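Local coordinates for protein CD38 molecule (Bos taurus, PDB 3P5S) that belongs to the ADP-ribosyl cyclase family, as an ecto-enzyme whose pocket here holds the bound ligand AVU, at residues Gly113-Trp118 against Glu186-Ser191. Numbering follows the deposited sequence.
Sequences GQQVFW and ERFAES. With AVU ([(2R,3S,4R,5R)-5-(6-amino-9H-purin-9-yl)-3,4-dihydroxytetrahydrofuran-2-yl]methyl [(2R,3R,4R)-4-fluoro-3-hydroxytetrahydrofuran-2-yl]methyl dihydrogen diphosphate), chain E.
Phe188, near the C-terminal end of helix 176-191, packs its ring against Gln115 and Phe117 of strand 115-119. Gln115 NE2 sits over the centre of the Phe188 ring, 3.1 Å above its plane. Gln115 NE2 also donates a nearly straight hydrogen bond to Phe188 O (2.9 Å, 163°). The acceptor lies in the Gln115 amide plane, but the donor stands well above the carbonyl plane. An extended chain, with CG anti to the backbone N (chi1 -166°), carries the amide across to the helix. The amide oxygen is tied as well: a water donates to Gln115 OE1 (2.7 Å) and also hydrogen-bonds Ser191 OG. Phe117 meets Phe188 in an offset edge-to-face pair, with centroids 5.0 Å apart and planes at 60°. The edge of Phe188 points to the Phe117 face, while Ala189 CA lies at the Phe117 rim, 3.9 Å from Phe117 CZ. Glu218 of helix 213-218 touches both phenylalanines. Trp118 N bonds AVU O3R (2.9 Å), and AVU C5R lies over one face of the indole, toward its rim. Phe117 and Trp118 form part of the AVU pocket. Helix 176-191 packs on strand 115-119 within the connection to adjacent parallel strand 195-201, a beta-alpha-beta crossover with extra helices.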
loop_
_atom_site.group_PDB
_atom_site.type_symbol
_atom_site.label_atom_id
_atom_site.label_comp_id
_atom_site.label_asym_id
_atom_site.label_seq_id
_atom_site.Cartn_x
_atom_site.Cartn_y
_atom_site.Cartn_z
ATOM N N GLY A 113 3.106 1.013 16.639
ATOM C CA GLY A 113 1.805 1.454 17.093
ATOM C C GLY A 113 1.124 2.501 16.237
ATOM O O GLY A 113 0.063 2.975 16.616
ATOM N N GLN A 114 1.709 2.874 15.099
ATOM C CA GLN A 114 1.095 3.902 14.251
ATOM C C GLN A 114 0.640 3.396 12.887
ATOM O O GLN A 114 0.164 4.172 12.065
ATOM C CB GLN A 114 2.075 5.049 13.968
ATOM C CG GLN A 114 2.477 5.905 15.147
ATOM C CD GLN A 114 3.070 7.229 14.675
ATOM O OE1 GLN A 114 2.656 7.778 13.641
ATOM N NE2 GLN A 114 4.052 7.733 15.406
ATOM N N GLN A 115 0.829 2.118 12.633
ATOM C CA GLN A 115 0.682 1.585 11.292
ATOM C C GLN A 115 -0.761 1.201 10.987
ATOM O O GLN A 115 -1.459 0.568 11.815
ATOM C CB GLN A 115 1.602 0.378 11.087
ATOM C CG GLN A 115 1.754 -0.013 9.628
ATOM C CD GLN A 115 2.940 -0.931 9.384
ATOM O OE1 GLN A 115 3.869 -0.990 10.180
ATOM N NE2 GLN A 115 2.904 -1.648 8.278
ATOM N N VAL A 116 -1.202 1.579 9.792
ATOM C CA VAL A 116 -2.572 1.300 9.361
ATOM C C VAL A 116 -2.632 0.649 7.982
ATOM O O VAL A 116 -2.096 1.174 7.007
ATOM C CB VAL A 116 -3.435 2.595 9.360
ATOM C CG1 VAL A 116 -4.852 2.304 8.826
ATOM C CG2 VAL A 116 -3.490 3.183 10.764
ATOM N N PHE A 117 -3.279 -0.509 7.908
ATOM C CA PHE A 117 -3.551 -1.179 6.637
ATOM C C PHE A 117 -4.985 -0.913 6.216
ATOM O O PHE A 117 -5.805 -0.502 7.036
ATOM C CB PHE A 117 -3.372 -2.690 6.775
ATOM C CG PHE A 117 -1.972 -3.113 7.131
ATOM C CD1 PHE A 117 -1.086 -3.502 6.143
ATOM C CD2 PHE A 117 -1.551 -3.135 8.448
ATOM C CE1 PHE A 117 0.195 -3.893 6.446
ATOM C CE2 PHE A 117 -0.249 -3.522 8.772
ATOM C CZ PHE A 117 0.620 -3.916 7.763
ATOM N N TRP A 118 -5.287 -1.143 4.941
ATOM C CA TRP A 118 -6.650 -1.020 4.452
ATOM C C TRP A 118 -6.850 -1.941 3.252
ATOM O O TRP A 118 -5.886 -2.379 2.621
ATOM C CB TRP A 118 -6.948 0.428 4.046
ATOM C CG TRP A 118 -5.914 0.991 3.102
ATOM C CD1 TRP A 118 -4.776 1.664 3.449
ATOM C CD2 TRP A 118 -5.908 0.903 1.665
ATOM N NE1 TRP A 118 -4.075 2.022 2.323
ATOM C CE2 TRP A 118 -4.737 1.557 1.215
ATOM C CE3 TRP A 118 -6.782 0.349 0.716
ATOM C CZ2 TRP A 118 -4.410 1.655 -0.139
ATOM C CZ3 TRP A 118 -6.453 0.457 -0.645
ATOM C CH2 TRP A 118 -5.291 1.120 -1.053
ATOM N N GLU A 186 4.748 -5.719 1.027
ATOM C CA GLU A 186 5.395 -6.814 1.743
ATOM C C GLU A 186 6.356 -6.282 2.793
ATOM O O GLU A 186 6.297 -6.681 3.964
ATOM C CB GLU A 186 6.151 -7.746 0.787
ATOM C CG GLU A 186 6.619 -9.016 1.489
ATOM C CD GLU A 186 7.643 -9.814 0.683
ATOM O OE1 GLU A 186 7.520 -9.906 -0.556
ATOM O OE2 GLU A 186 8.580 -10.340 1.308
ATOM N N ARG A 187 7.245 -5.378 2.370
ATOM C CA ARG A 187 8.194 -4.763 3.290
ATOM C C ARG A 187 7.504 -3.947 4.378
ATOM O O ARG A 187 7.948 -3.962 5.526
ATOM C CB ARG A 187 9.201 -3.886 2.557
ATOM C CG ARG A 187 9.978 -4.602 1.468
ATOM C CD ARG A 187 11.192 -5.397 2.027
ATOM N NE ARG A 187 11.797 -4.758 3.204
ATOM C CZ ARG A 187 12.999 -4.175 3.221
ATOM N NH1 ARG A 187 13.739 -4.134 2.126
ATOM N NH2 ARG A 187 13.465 -3.619 4.334
ATOM N N PHE A 188 6.436 -3.231 4.007
ATOM C CA PHE A 188 5.592 -2.514 4.941
ATOM C C PHE A 188 5.095 -3.462 6.051
ATOM O O PHE A 188 5.120 -3.123 7.225
ATOM C CB PHE A 188 4.407 -1.953 4.146
ATOM C CG PHE A 188 3.470 -1.034 4.914
ATOM C CD1 PHE A 188 3.906 0.149 5.497
ATOM C CD2 PHE A 188 2.112 -1.304 4.922
ATOM C CE1 PHE A 188 3.004 1.016 6.144
ATOM C CE2 PHE A 188 1.201 -0.444 5.546
ATOM C CZ PHE A 188 1.645 0.725 6.162
ATOM N N ALA A 189 4.604 -4.629 5.669
ATOM C CA ALA A 189 4.001 -5.552 6.639
ATOM C C ALA A 189 5.075 -6.225 7.469
ATOM O O ALA A 189 4.877 -6.481 8.654
ATOM C CB ALA A 189 3.138 -6.620 5.903
ATOM N N GLU A 190 6.205 -6.541 6.841
ATOM C CA GLU A 190 7.304 -7.181 7.565
ATOM C C GLU A 190 7.889 -6.305 8.665
ATOM O O GLU A 190 8.444 -6.837 9.632
ATOM C CB GLU A 190 8.413 -7.651 6.604
ATOM C CG GLU A 190 7.953 -8.752 5.656
ATOM C CD GLU A 190 8.976 -9.100 4.581
ATOM O OE1 GLU A 190 9.971 -8.358 4.425
ATOM O OE2 GLU A 190 8.781 -10.128 3.898
ATOM N N SER A 191 7.775 -4.975 8.525
ATOM C CA SER A 191 8.412 -4.061 9.465
ATOM C C SER A 191 7.457 -3.608 10.587
ATOM O O SER A 191 7.877 -2.990 11.559
ATOM C CB SER A 191 8.968 -2.838 8.724
ATOM O OG SER A 191 7.913 -2.123 8.125
HETATM N N1 AVU E . -1.538 4.259 -4.795
HETATM C C2 AVU E . -2.025 3.707 -5.923
HETATM N N3 AVU E . -2.312 2.387 -5.924
HETATM C C4 AVU E . -2.120 1.614 -4.839
HETATM C C5 AVU E . -1.622 2.157 -3.668
HETATM C C6 AVU E . -1.335 3.511 -3.685
HETATM N N6 AVU E . -0.810 4.139 -2.504
HETATM N N7 AVU E . -1.540 1.150 -2.758
HETATM C C8 AVU E . -1.962 0.006 -3.357
HETATM N N9 AVU E . -2.324 0.302 -4.634
HETATM P PA AVU E . -7.640 -3.016 -2.863
HETATM P PB AVU E . -5.501 -4.059 -1.368
HETATM C "C1'" AVU E . -2.872 -0.556 -5.686
HETATM O O1A AVU E . -8.374 -4.278 -3.215
HETATM O O1B AVU E . -5.195 -4.814 -2.648
HETATM C C1R AVU E . -1.046 -2.413 0.751
HETATM C "C2'" AVU E . -2.465 -1.985 -5.633
HETATM O "O2'" AVU E . -1.962 -2.399 -6.873
HETATM O O2A AVU E . -8.569 -1.852 -2.582
HETATM O O2B AVU E . -5.608 -4.940 -0.147
HETATM C C2R AVU E . -1.464 -1.419 1.785
HETATM F F2R AVU E . -1.437 -0.230 1.181
HETATM C "C3'" AVU E . -3.658 -2.716 -5.264
HETATM O "O3'" AVU E . -3.762 -3.891 -5.980
HETATM O O3A AVU E . -6.822 -3.216 -1.532
HETATM C C3R AVU E . -2.836 -1.696 2.078
HETATM O O3R AVU E . -2.980 -2.083 3.422
HETATM C "C4'" AVU E . -4.849 -1.766 -5.460
HETATM O "O4'" AVU E . -4.328 -0.509 -5.766
HETATM C C4R AVU E . -3.265 -2.788 1.156
HETATM O O4R AVU E . -2.052 -3.357 0.654
HETATM C "C5'" AVU E . -5.832 -1.705 -4.272
HETATM O "O5'" AVU E . -6.661 -2.814 -4.103
HETATM C C5R AVU E . -4.176 -2.302 0.076
HETATM O O5R AVU E . -4.291 -3.015 -1.115
HETATM O O HOH W 1 6.488 -0.498 9.564
#